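Hydroxyethylphosphonate dioxygenase (Streptomyces albus, PDB 6B9R) probably uses iron and dioxygen to cleave the carbon-carbon bond of 2-hydroxyethylphosphonate, giving hydroxymethylphosphonate. Local coordinates at residues A[156-161]-A[176-181]; A[160-165]-A[193-198]; A[331-336]-A[344-349]. All coordinates share one frame; numbering follows the deposited sequence.

Along the chain, interactions 1 and 2 start from one stretch and share Pro160 and Val161. Interaction 1 closes the excursion through strands 161-167 and 170-175, joining strand 152-158 to the run leading into strand 181-184 of one seven-stranded sheet. Interaction 2 starts from the end of the same stretch, at 160-165, and closes later, at 193-198, so the two interleave; it pairs strands 161-167 and 190-194 of a three-stranded sheet. Their centres lie about 9 Å apart, and Arg195 NH1 joins them through Met176 O. Interaction 3 follows in series, pairing strands 328-332 and 343-349 of the other seven-stranded sheet. Ser181 OG, bonded to Ala334 N, connects it to interaction 1, whereas interactions 2 and 3 do not touch.

Interaction 1 (A[156-161]-A[176-181]); sequences YFVGPV and MNTGDS
Thr178 OG1 receives the N-H of Gly159 at 2.7 Å, the shortest hydrogen bond between 156-161 and 176-181. With chi1 at -58° the hydroxyl stands beside the Thr178 backbone N, anti to its carbonyl carbon, and there faces the chain as it leaves strand 152-158. Phe157 is held at both ends of its backbone: its N donates to Asp180 O at 3.0 Å, while its O accepts from Gly179 N at 3.0 Å and is also approached by the CA-H of Thr178. Met176 makes a CH-pi contact over one face of the Phe157 ring, with CG lying 3.6 Å from the ring centroid and only 5° off the normal. The bend at chi2 then carries SD obliquely across the rim, 4.4 Å from the same centroid, in a Met-aromatic contact. At the ring edge, in its plane, lie Asp180 C and Ser181 N. Asn177 N donates to Asp180 OD2 at 2.8 Å, arriving from above the carboxylate plane, and the other carboxylate oxygen, Asp180 OD1, accepts from Gly312 N. Beyond Pro160, Met176 N reaches Val161 O at 2.9 Å. Phe157 also packs on Phe192 of the substrate pocket, its side chain about 9 Å from the bound 2-hydroxyethylphosphonate. The connection from Asn177 to Asp180 is a type II beta turn, with Gly179 at the positive-phi position where this turn favours glycine.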
ATOM      1  N   TYR A 156      12.929 -21.210   8.666  1.00 16.01           N
ATOM      2  CA  TYR A 156      12.834 -22.659   8.545  1.00 16.15           C
ATOM      3  C   TYR A 156      14.110 -23.287   9.089  1.00 16.78           C
ATOM      4  O   TYR A 156      15.205 -22.863   8.717  1.00 17.03           O
ATOM      5  CB  TYR A 156      12.637 -23.058   7.083  1.00 18.19           C
ATOM      6  CG  TYR A 156      12.553 -24.542   6.889  1.00 18.07           C
ATOM      7  CD1 TYR A 156      11.343 -25.201   7.008  1.00 18.42           C
ATOM      8  CD2 TYR A 156      13.688 -25.288   6.587  1.00 16.55           C
ATOM      9  CE1 TYR A 156      11.263 -26.578   6.829  1.00 21.98           C
ATOM     10  CE2 TYR A 156      13.619 -26.657   6.410  1.00 21.19           C
ATOM     11  CZ  TYR A 156      12.404 -27.297   6.536  1.00 17.80           C
ATOM     12  OH  TYR A 156      12.340 -28.659   6.354  1.00 22.05           O
ATOM     13  N   PHE A 157      13.976 -24.289   9.968  1.00 19.27           N
ATOM     14  CA  PHE A 157      15.120 -24.846  10.692  1.00 18.45           C
ATOM     15  C   PHE A 157      15.602 -26.159  10.077  1.00 18.98           C
ATOM     16  O   PHE A 157      14.797 -27.013   9.703  1.00 18.84           O
ATOM     17  CB  PHE A 157      14.758 -25.070  12.162  1.00 21.02           C
ATOM     18  CG  PHE A 157      14.450 -23.802  12.902  1.00 18.64           C
ATOM     19  CD1 PHE A 157      15.472 -23.050  13.460  1.00 22.15           C
ATOM     20  CD2 PHE A 157      13.145 -23.354  13.029  1.00 17.43           C
ATOM     21  CE1 PHE A 157      15.201 -21.875  14.150  1.00 18.27           C
ATOM     22  CE2 PHE A 157      12.855 -22.185  13.713  1.00 19.00           C
ATOM     23  CZ  PHE A 157      13.888 -21.432  14.272  1.00 20.21           C
ATOM     24  N   VAL A 158      16.925 -26.312   9.972  1.00 18.68           N
ATOM     25  CA  VAL A 158      17.560 -27.567   9.574  1.00 20.16           C
ATOM     26  C   VAL A 158      18.545 -27.957  10.670  1.00 25.05           C
ATOM     27  O   VAL A 158      19.462 -27.189  10.993  1.00 23.55           O
ATOM     28  CB  VAL A 158      18.281 -27.462   8.218  1.00 19.17           C
ATOM     29  CG1 VAL A 158      18.945 -28.803   7.884  1.00 19.80           C
ATOM     30  CG2 VAL A 158      17.313 -27.029   7.096  1.00 26.22           C
ATOM     31  N   GLY A 159      18.367 -29.150  11.236  1.00 23.77           N
ATOM     32  CA  GLY A 159      19.278 -29.640  12.239  1.00 26.06           C
ATOM     33  C   GLY A 159      18.965 -29.089  13.613  1.00 25.98           C
ATOM     34  O   GLY A 159      17.955 -28.404  13.818  1.00 21.73           O
ATOM     35  N   PRO A 160      19.830 -29.391  14.588  1.00 32.03           N
ATOM     36  CA  PRO A 160      19.556 -29.046  16.002  1.00 26.18           C
ATOM     37  C   PRO A 160      19.885 -27.594  16.330  1.00 26.74           C
ATOM     38  O   PRO A 160      20.871 -27.271  17.000  1.00 24.76           O
ATOM     39  CB  PRO A 160      20.446 -30.044  16.757  1.00 26.01           C
ATOM     40  CG  PRO A 160      21.622 -30.236  15.835  1.00 27.98           C
ATOM     41  CD  PRO A 160      21.048 -30.208  14.440  1.00 29.28           C
ATOM     42  N   VAL A 161      19.033 -26.691  15.846  1.00 22.17           N
ATOM     43  CA  VAL A 161      19.179 -25.255  16.051  1.00 21.29           C
ATOM     44  C   VAL A 161      18.357 -24.833  17.261  1.00 23.03           C
ATOM     45  O   VAL A 161      17.195 -25.243  17.405  1.00 20.91           O
ATOM     46  CB  VAL A 161      18.740 -24.479  14.796  1.00 20.45           C
ATOM     47  CG1 VAL A 161      18.736 -22.980  15.078  1.00 22.20           C
ATOM     48  CG2 VAL A 161      19.658 -24.812  13.607  1.00 21.05           C
ATOM     49  N   MET A 176      14.760 -26.334  18.410  1.00 20.58           N
ATOM     50  CA  MET A 176      14.123 -26.716  17.161  1.00 19.92           C
ATOM     51  C   MET A 176      14.857 -27.892  16.537  1.00 23.05           C
ATOM     52  O   MET A 176      15.968 -28.246  16.935  1.00 23.18           O
ATOM     53  CB  MET A 176      14.128 -25.546  16.166  1.00 20.04           C
ATOM     54  CG  MET A 176      13.609 -24.282  16.736  1.00 19.01           C
ATOM     55  SD  MET A 176      11.816 -24.360  16.817  1.00 20.30           S
ATOM     56  CE  MET A 176      11.504 -22.721  17.493  1.00 18.30           C
ATOM     57  N   ASN A 177      14.236 -28.474  15.514  1.00 22.37           N
ATOM     58  CA  ASN A 177      14.933 -29.422  14.660  1.00 26.22           C
ATOM     59  C   ASN A 177      14.380 -29.294  13.250  1.00 23.02           C
ATOM     60  O   ASN A 177      13.528 -28.449  12.973  1.00 23.11           O
ATOM     61  CB  ASN A 177      14.818 -30.849  15.184  1.00 31.88           C
ATOM     62  CG  ASN A 177      16.132 -31.597  15.079  1.00 41.43           C
ATOM     63  OD1 ASN A 177      16.835 -31.514  14.062  1.00 36.54           O
ATOM     64  ND2 ASN A 177      16.489 -32.305  16.140  1.00 40.88           N
ATOM     65  N   THR A 178      14.885 -30.141  12.355  1.00 19.56           N
ATOM     66  CA  THR A 178      14.574 -30.027  10.933  1.00 20.96           C
ATOM     67  C   THR A 178      13.075 -30.049  10.672  1.00 22.53           C
ATOM     68  O   THR A 178      12.356 -30.921  11.167  1.00 21.02           O
ATOM     69  CB  THR A 178      15.260 -31.153  10.172  1.00 20.95           C
ATOM     70  OG1 THR A 178      16.669 -31.068  10.412  1.00 24.41           O
ATOM     71  CG2 THR A 178      14.996 -31.033   8.664  1.00 23.76           C
ATOM     72  N   GLY A 179      12.601 -29.070   9.896  1.00 21.39           N
ATOM     73  CA  GLY A 179      11.205 -28.984   9.542  1.00 17.15           C
ATOM     74  C   GLY A 179      10.359 -28.122  10.453  1.00 20.52           C
ATOM     75  O   GLY A 179       9.198 -27.859  10.115  1.00 22.56           O
ATOM     76  N   ASP A 180      10.885 -27.694  11.600  1.00 17.21           N
ATOM     77  CA  ASP A 180      10.222 -26.677  12.401  1.00 16.98           C
ATOM     78  C   ASP A 180      10.355 -25.310  11.721  1.00 16.55           C
ATOM     79  O   ASP A 180      11.165 -25.110  10.808  1.00 16.52           O
ATOM     80  CB  ASP A 180      10.813 -26.618  13.811  1.00 17.56           C
ATOM     81  CG  ASP A 180      10.620 -27.914  14.574  1.00 21.50           C
ATOM     82  OD1 ASP A 180       9.644 -28.621  14.278  1.00 19.68           O
ATOM     83  OD2 ASP A 180      11.430 -28.207  15.471  1.00 19.34           O
ATOM     84  N   SER A 181       9.548 -24.362  12.185  1.00 19.01           N
ATOM     85  CA  SER A 181       9.565 -23.029  11.591  1.00 18.72           C
ATOM     86  C   SER A 181       8.939 -22.032  12.553  1.00 18.75           C
ATOM     87  O   SER A 181       8.193 -22.398  13.462  1.00 18.89           O
ATOM     88  CB  SER A 181       8.840 -23.019  10.242  1.00 18.32           C
ATOM     89  OG  SER A 181       7.475 -23.375  10.389  1.00 18.23           O
TER

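Interaction 2 (A[160-165]-A[193-198]); sequences PVNYYF and TARSAD
Arg195 reaches back across Pro160 and Asn162. CB lies by Pro160 O, the carbonyl that takes the backbone N-H of Arg195 almost in line, at 2.8 Å and 178°. CG and CD then run past the amide of Asn162, each 3.2 Å from Asn162 OD1. Arg195 NE passes 4.0 Å from both Asn162 OD1 and Pro160 CB, and CZ lies 3.7 Å from Pro160 CA and CB. The bend at chi3 (-56°) brings the guanidinium back over the proline, and Pro160 CB sits against one face of the group, offset toward its rim and 3.3 Å from Arg195 NH1. At the tip, NH2 donates to Asn162 OD1 at 2.9 Å, close to the guanidinium plane, with a weak additional bond to Val161 O. NH1 turns to Met176 O, so three backbone or amide oxygens grip the two terminal nitrogens. Asn162 is engaged at its other end: ND2 donates to Asp136 OD1 and, weakly, to Tyr164 OH. Tyr164 OH is hydrogen-bonded to Thr193 OG1 at 2.8 Å, and either hydroxyl could be the donor; the threonine oxygen comes at the ring edge. Between the backbones, Asn162 and Thr193 form a hydrogen-bonded antiparallel pair, followed by Val161 and Ala194 as a non-hydrogen-bonded one. Strand 161-167 is the middle member of a three-stranded antiparallel sheet, flanked by 190-194 and 170-175, on whose Pro175 both Asn162 and Arg195 rest.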
ATOM      1  N   PRO A 160      19.830 -29.391  14.588  1.00 32.03           N
ATOM      2  CA  PRO A 160      19.556 -29.046  16.002  1.00 26.18           C
ATOM      3  C   PRO A 160      19.885 -27.594  16.330  1.00 26.74           C
ATOM      4  O   PRO A 160      20.871 -27.271  17.000  1.00 24.76           O
ATOM      5  CB  PRO A 160      20.446 -30.044  16.757  1.00 26.01           C
ATOM      6  CG  PRO A 160      21.622 -30.236  15.835  1.00 27.98           C
ATOM      7  CD  PRO A 160      21.048 -30.208  14.440  1.00 29.28           C
ATOM      8  N   VAL A 161      19.033 -26.691  15.846  1.00 22.17           N
ATOM      9  CA  VAL A 161      19.179 -25.255  16.051  1.00 21.29           C
ATOM     10  C   VAL A 161      18.357 -24.833  17.261  1.00 23.03           C
ATOM     11  O   VAL A 161      17.195 -25.243  17.405  1.00 20.91           O
ATOM     12  CB  VAL A 161      18.740 -24.479  14.796  1.00 20.45           C
ATOM     13  CG1 VAL A 161      18.736 -22.980  15.078  1.00 22.20           C
ATOM     14  CG2 VAL A 161      19.658 -24.812  13.607  1.00 21.05           C
ATOM     15  N   ASN A 162      18.950 -24.021  18.133  1.00 21.72           N
ATOM     16  CA  ASN A 162      18.207 -23.378  19.214  1.00 21.70           C
ATOM     17  C   ASN A 162      17.765 -21.991  18.762  1.00 24.04           C
ATOM     18  O   ASN A 162      18.567 -21.229  18.214  1.00 24.14           O
ATOM     19  CB  ASN A 162      19.055 -23.263  20.485  1.00 22.65           C
ATOM     20  CG  ASN A 162      19.021 -24.518  21.322  1.00 26.51           C
ATOM     21  OD1 ASN A 162      18.322 -25.478  20.990  1.00 23.07           O
ATOM     22  ND2 ASN A 162      19.772 -24.520  22.422  1.00 27.77           N
ATOM     23  N   TYR A 163      16.495 -21.668  19.012  1.00 20.89           N
ATOM     24  CA  TYR A 163      15.897 -20.381  18.683  1.00 20.63           C
ATOM     25  C   TYR A 163      15.711 -19.580  19.968  1.00 21.92           C
ATOM     26  O   TYR A 163      15.066 -20.049  20.911  1.00 21.38           O
ATOM     27  CB  TYR A 163      14.557 -20.563  17.975  1.00 19.21           C
ATOM     28  CG  TYR A 163      13.898 -19.261  17.582  1.00 21.93           C
ATOM     29  CD1 TYR A 163      14.581 -18.332  16.813  1.00 25.25           C
ATOM     30  CD2 TYR A 163      12.602 -18.956  17.979  1.00 23.69           C
ATOM     31  CE1 TYR A 163      13.999 -17.139  16.444  1.00 25.45           C
ATOM     32  CE2 TYR A 163      12.014 -17.739  17.620  1.00 17.97           C
ATOM     33  CZ  TYR A 163      12.716 -16.851  16.852  1.00 26.85           C
ATOM     34  OH  TYR A 163      12.139 -15.657  16.486  1.00 32.25           O
ATOM     35  N   TYR A 164      16.283 -18.384  20.005  1.00 20.57           N
ATOM     36  CA  TYR A 164      16.185 -17.490  21.151  1.00 23.83           C
ATOM     37  C   TYR A 164      15.387 -16.260  20.756  1.00 23.70           C
ATOM     38  O   TYR A 164      15.570 -15.723  19.661  1.00 23.26           O
ATOM     39  CB  TYR A 164      17.573 -17.071  21.637  1.00 27.69           C
ATOM     40  CG  TYR A 164      18.482 -18.233  21.945  1.00 26.33           C
ATOM     41  CD1 TYR A 164      19.166 -18.892  20.931  1.00 26.92           C
ATOM     42  CD2 TYR A 164      18.657 -18.671  23.251  1.00 25.46           C
ATOM     43  CE1 TYR A 164      19.991 -19.965  21.207  1.00 23.42           C
ATOM     44  CE2 TYR A 164      19.478 -19.742  23.541  1.00 24.29           C
ATOM     45  CZ  TYR A 164      20.148 -20.379  22.518  1.00 23.82           C
ATOM     46  OH  TYR A 164      20.969 -21.440  22.802  1.00 24.35           O
ATOM     47  N   PHE A 165      14.494 -15.814  21.637  1.00 22.67           N
ATOM     48  CA  PHE A 165      13.657 -14.680  21.278  1.00 27.31           C
ATOM     49  C   PHE A 165      13.265 -13.898  22.521  1.00 25.72           C
ATOM     50  O   PHE A 165      13.127 -14.462  23.611  1.00 26.59           O
ATOM     51  CB  PHE A 165      12.416 -15.119  20.489  1.00 19.17           C
ATOM     52  CG  PHE A 165      11.598 -16.193  21.152  1.00 30.83           C
ATOM     53  CD1 PHE A 165      11.952 -17.526  21.034  1.00 25.09           C
ATOM     54  CD2 PHE A 165      10.437 -15.873  21.839  1.00 29.63           C
ATOM     55  CE1 PHE A 165      11.181 -18.520  21.615  1.00 28.09           C
ATOM     56  CE2 PHE A 165       9.662 -16.855  22.411  1.00 24.42           C
ATOM     57  CZ  PHE A 165      10.037 -18.185  22.305  1.00 28.87           C
ATOM     58  N   THR A 193      21.647 -20.654  17.864  1.00 22.55           N
ATOM     59  CA  THR A 193      22.851 -21.428  18.133  1.00 23.03           C
ATOM     60  C   THR A 193      22.631 -22.866  17.675  1.00 24.51           C
ATOM     61  O   THR A 193      21.511 -23.272  17.353  1.00 22.65           O
ATOM     62  CB  THR A 193      23.212 -21.424  19.627  1.00 24.71           C
ATOM     63  OG1 THR A 193      22.164 -22.064  20.359  1.00 26.29           O
ATOM     64  CG2 THR A 193      23.391 -19.998  20.152  1.00 24.60           C
ATOM     65  N   ALA A 194      23.709 -23.652  17.665  1.00 23.88           N
ATOM     66  CA  ALA A 194      23.637 -25.083  17.381  1.00 23.45           C
ATOM     67  C   ALA A 194      23.786 -25.861  18.681  1.00 28.47           C
ATOM     68  O   ALA A 194      24.660 -25.551  19.495  1.00 27.35           O
ATOM     69  CB  ALA A 194      24.725 -25.516  16.393  1.00 23.49           C
ATOM     70  N   ARG A 195      22.941 -26.877  18.868  1.00 25.74           N
ATOM     71  CA  ARG A 195      23.069 -27.760  20.023  1.00 29.09           C
ATOM     72  C   ARG A 195      24.188 -28.775  19.861  1.00 32.47           C
ATOM     73  O   ARG A 195      24.531 -29.454  20.834  1.00 32.07           O
ATOM     74  CB  ARG A 195      21.754 -28.506  20.284  1.00 30.91           C
ATOM     75  CG  ARG A 195      20.659 -27.626  20.847  1.00 31.38           C
ATOM     76  CD  ARG A 195      19.486 -28.434  21.391  1.00 25.63           C
ATOM     77  NE  ARG A 195      18.909 -29.345  20.405  1.00 25.69           N
ATOM     78  CZ  ARG A 195      18.120 -28.966  19.402  1.00 31.66           C
ATOM     79  NH1 ARG A 195      17.635 -29.873  18.562  1.00 23.02           N
ATOM     80  NH2 ARG A 195      17.828 -27.675  19.220  1.00 25.11           N
ATOM     81  N   SER A 196      24.750 -28.907  18.668  1.00 33.77           N
ATOM     82  CA  SER A 196      25.779 -29.900  18.428  1.00 39.86           C
ATOM     83  C   SER A 196      26.733 -29.379  17.369  1.00 38.12           C
ATOM     84  O   SER A 196      26.342 -28.624  16.476  1.00 40.07           O
ATOM     85  CB  SER A 196      25.173 -31.242  17.989  1.00 42.45           C
ATOM     86  OG  SER A 196      26.171 -32.107  17.480  1.00 44.21           O
ATOM     87  N   ALA A 197      27.993 -29.786  17.480  1.00 39.79           N
ATOM     88  CA  ALA A 197      28.978 -29.505  16.449  1.00 44.56           C
ATOM     89  C   ALA A 197      29.075 -30.620  15.418  1.00 49.01           C
ATOM     90  O   ALA A 197      29.908 -30.534  14.509  1.00 53.00           O
ATOM     91  CB  ALA A 197      30.351 -29.270  17.085  1.00 53.44           C
ATOM     92  N   ASP A 198      28.228 -31.645  15.519  1.00 50.05           N
ATOM     93  CA  ASP A 198      28.411 -32.876  14.762  1.00 56.77           C
ATOM     94  C   ASP A 198      27.573 -32.967  13.495  1.00 58.40           C
ATOM     95  O   ASP A 198      27.947 -33.713  12.583  1.00 61.38           O
ATOM     96  CB  ASP A 198      28.096 -34.084  15.649  1.00 59.85           C
ATOM     97  CG  ASP A 198      29.019 -34.177  16.844  1.00 60.77           C
ATOM     98  OD1 ASP A 198      30.179 -33.723  16.727  1.00 55.24           O
ATOM     99  OD2 ASP A 198      28.586 -34.695  17.896  1.00 61.53           O
TER

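Interaction 3 (A[331-336]-A[344-349]); sequences TQLAGD and SLAVDV
The flat groups between Thr331 and Ala346, and between Leu333 and Ser344, are peptide carbonyls, met in different ways. Thr331 O and Ala346 O are each approached in the carbonyl plane by the other residue's N, both bonds 2.9 Å long. Ser344 O is instead met from above its plane by Leu333 N, and Ala334 O from above by Ser344 OG. This is a beta hairpin of strands 328-332 and 343-349, in which backbone bonds and a serine hydroxyl both cross between the segments. Leu333 lays CD1 against the peptide between Leu345 and Ala346, 3.4 Å from Ala346 N, and touches Ala346 CB at 4.2 Å. On the other side of the hairpin, Leu345 CD2 lies 4.0 Å from Gln332 CA; these two residues also pack against Leu250 and Arg259 of the second subunit, respectively. Ser344 places OG between its own backbone N and carbonyl carbon (chi1 56°), from where it donates to Ala334 O at 2.7 Å. An alanine here would lack that hydroxyl and would probably leave Ala334 O without its bond from Ser344, with one contact fewer holding Ala334 on that side. Near the other end, a water joins Thr331 OG1 to Asp348 OD2, the oxygen that also forms a salt bridge with Arg329. A second water accepts from Ser344 N at 3.0 Å and donates to Leu333 O.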
ATOM      1  N   THR A 331       3.125 -29.271   3.310  1.00 15.02           N
ATOM      2  CA  THR A 331       3.099 -29.128   4.757  1.00 16.30           C
ATOM      3  C   THR A 331       3.031 -27.639   5.073  1.00 21.49           C
ATOM      4  O   THR A 331       3.839 -26.858   4.555  1.00 17.22           O
ATOM      5  CB  THR A 331       4.336 -29.756   5.409  1.00 16.31           C
ATOM      6  OG1 THR A 331       4.407 -31.151   5.078  1.00 18.79           O
ATOM      7  CG2 THR A 331       4.266 -29.626   6.929  1.00 17.36           C
ATOM      8  N   GLN A 332       2.065 -27.247   5.902  1.00 17.35           N
ATOM      9  CA  GLN A 332       1.865 -25.836   6.233  1.00 18.40           C
ATOM     10  C   GLN A 332       2.838 -25.416   7.329  1.00 15.86           C
ATOM     11  O   GLN A 332       2.871 -26.022   8.407  1.00 22.66           O
ATOM     12  CB  GLN A 332       0.418 -25.597   6.672  1.00 23.09           C
ATOM     13  CG  GLN A 332       0.134 -24.188   7.227  1.00 26.51           C
ATOM     14  CD  GLN A 332      -1.233 -24.086   7.910  1.00 35.95           C
ATOM     15  OE1 GLN A 332      -2.234 -24.601   7.408  1.00 33.54           O
ATOM     16  NE2 GLN A 332      -1.272 -23.429   9.072  1.00 33.01           N
ATOM     17  N   LEU A 333       3.644 -24.390   7.050  1.00 14.31           N
ATOM     18  CA  LEU A 333       4.633 -23.917   7.998  1.00 13.58           C
ATOM     19  C   LEU A 333       4.108 -22.656   8.686  1.00 14.78           C
ATOM     20  O   LEU A 333       2.949 -22.262   8.516  1.00 16.59           O
ATOM     21  CB  LEU A 333       5.979 -23.712   7.287  1.00 15.39           C
ATOM     22  CG  LEU A 333       6.388 -24.908   6.411  1.00 14.28           C
ATOM     23  CD1 LEU A 333       7.667 -24.600   5.621  1.00 16.24           C
ATOM     24  CD2 LEU A 333       6.551 -26.164   7.277  1.00 15.78           C
ATOM     25  N   ALA A 334       4.959 -22.021   9.486  1.00 15.98           N
ATOM     26  CA  ALA A 334       4.490 -20.968  10.381  1.00 16.19           C
ATOM     27  C   ALA A 334       4.006 -19.751   9.601  1.00 17.27           C
ATOM     28  O   ALA A 334       4.614 -19.348   8.607  1.00 15.69           O
ATOM     29  CB  ALA A 334       5.615 -20.554  11.332  1.00 13.72           C
ATOM     30  N   GLY A 335       2.925 -19.149  10.075  1.00 17.54           N
ATOM     31  CA  GLY A 335       2.479 -17.885   9.536  1.00 20.39           C
ATOM     32  C   GLY A 335       1.672 -17.174  10.590  1.00 21.47           C
ATOM     33  O   GLY A 335       1.718 -17.521  11.767  1.00 21.07           O
ATOM     34  N   ASP A 336       0.886 -16.184  10.157  1.00 19.14           N
ATOM     35  CA  ASP A 336       0.091 -15.409  11.110  1.00 21.83           C
ATOM     36  C   ASP A 336      -1.017 -14.680  10.370  1.00 17.21           C
ATOM     37  O   ASP A 336      -0.782 -14.196   9.251  1.00 16.39           O
ATOM     38  CB  ASP A 336       0.950 -14.407  11.879  1.00 20.74           C
ATOM     39  CG  ASP A 336       0.220 -13.840  13.097  1.00 24.38           C
ATOM     40  OD1 ASP A 336       0.157 -14.553  14.120  1.00 25.60           O
ATOM     41  OD2 ASP A 336      -0.274 -12.700  13.025  1.00 21.81           O
ATOM     42  N   SER A 344       3.550 -20.199   3.817  1.00 13.59           N
ATOM     43  CA  SER A 344       4.814 -20.906   3.913  1.00 16.75           C
ATOM     44  C   SER A 344       4.542 -22.402   3.824  1.00 19.00           C
ATOM     45  O   SER A 344       3.659 -22.924   4.523  1.00 15.61           O
ATOM     46  CB  SER A 344       5.527 -20.538   5.216  1.00 19.02           C
ATOM     47  OG  SER A 344       4.683 -20.802   6.321  1.00 17.75           O
ATOM     48  N   LEU A 345       5.287 -23.089   2.959  1.00 14.24           N
ATOM     49  CA  LEU A 345       5.052 -24.501   2.696  1.00 14.11           C
ATOM     50  C   LEU A 345       6.349 -25.274   2.540  1.00 14.99           C
ATOM     51  O   LEU A 345       7.302 -24.797   1.919  1.00 16.52           O
ATOM     52  CB  LEU A 345       4.227 -24.706   1.421  1.00 18.27           C
ATOM     53  CG  LEU A 345       2.822 -24.107   1.432  1.00 20.28           C
ATOM     54  CD1 LEU A 345       2.246 -24.089   0.010  1.00 20.71           C
ATOM     55  CD2 LEU A 345       1.928 -24.893   2.364  1.00 20.99           C
ATOM     56  N   ALA A 346       6.366 -26.490   3.088  1.00 13.60           N
ATOM     57  CA  ALA A 346       7.300 -27.507   2.639  1.00 18.16           C
ATOM     58  C   ALA A 346       6.594 -28.294   1.543  1.00 21.96           C
ATOM     59  O   ALA A 346       5.443 -28.706   1.714  1.00 22.22           O
ATOM     60  CB  ALA A 346       7.724 -28.429   3.791  1.00 17.16           C
ATOM     61  N   VAL A 347       7.265 -28.473   0.411  1.00 18.15           N
ATOM     62  CA  VAL A 347       6.662 -29.087  -0.764  1.00 14.11           C
ATOM     63  C   VAL A 347       7.449 -30.339  -1.104  1.00 17.64           C
ATOM     64  O   VAL A 347       8.619 -30.254  -1.495  1.00 18.65           O
ATOM     65  CB  VAL A 347       6.647 -28.129  -1.966  1.00 15.28           C
ATOM     66  CG1 VAL A 347       5.953 -28.799  -3.160  1.00 17.11           C
ATOM     67  CG2 VAL A 347       5.987 -26.801  -1.588  1.00 15.80           C
ATOM     68  N   ASP A 348       6.809 -31.502  -0.980  1.00 16.26           N
ATOM     69  CA  ASP A 348       7.374 -32.735  -1.508  1.00 16.17           C
ATOM     70  C   ASP A 348       6.910 -32.866  -2.946  1.00 18.98           C
ATOM     71  O   ASP A 348       5.704 -32.968  -3.203  1.00 18.85           O
ATOM     72  CB  ASP A 348       6.947 -33.951  -0.690  1.00 20.05           C
ATOM     73  CG  ASP A 348       7.564 -33.962   0.683  1.00 31.09           C
ATOM     74  OD1 ASP A 348       8.767 -33.658   0.787  1.00 28.95           O
ATOM     75  OD2 ASP A 348       6.848 -34.257   1.659  1.00 39.57           O
ATOM     76  N   VAL A 349       7.855 -32.828  -3.877  1.00 19.81           N
ATOM     77  CA  VAL A 349       7.543 -32.949  -5.294  1.00 16.86           C
ATOM     78  C   VAL A 349       7.594 -34.431  -5.628  1.00 19.49           C
ATOM     79  O   VAL A 349       8.660 -35.050  -5.580  1.00 19.54           O
ATOM     80  CB  VAL A 349       8.512 -32.144  -6.162  1.00 15.56           C
ATOM     81  CG1 VAL A 349       8.149 -32.308  -7.643  1.00 17.58           C
ATOM     82  CG2 VAL A 349       8.462 -30.666  -5.761  1.00 15.16           C
TER
HETATM   83  O   HOH W   1       5.511 -31.723   2.627  1.00 19.29           O
HETATM   84  O   HOH W   2       1.703 -20.477   6.147  1.00 23.55           O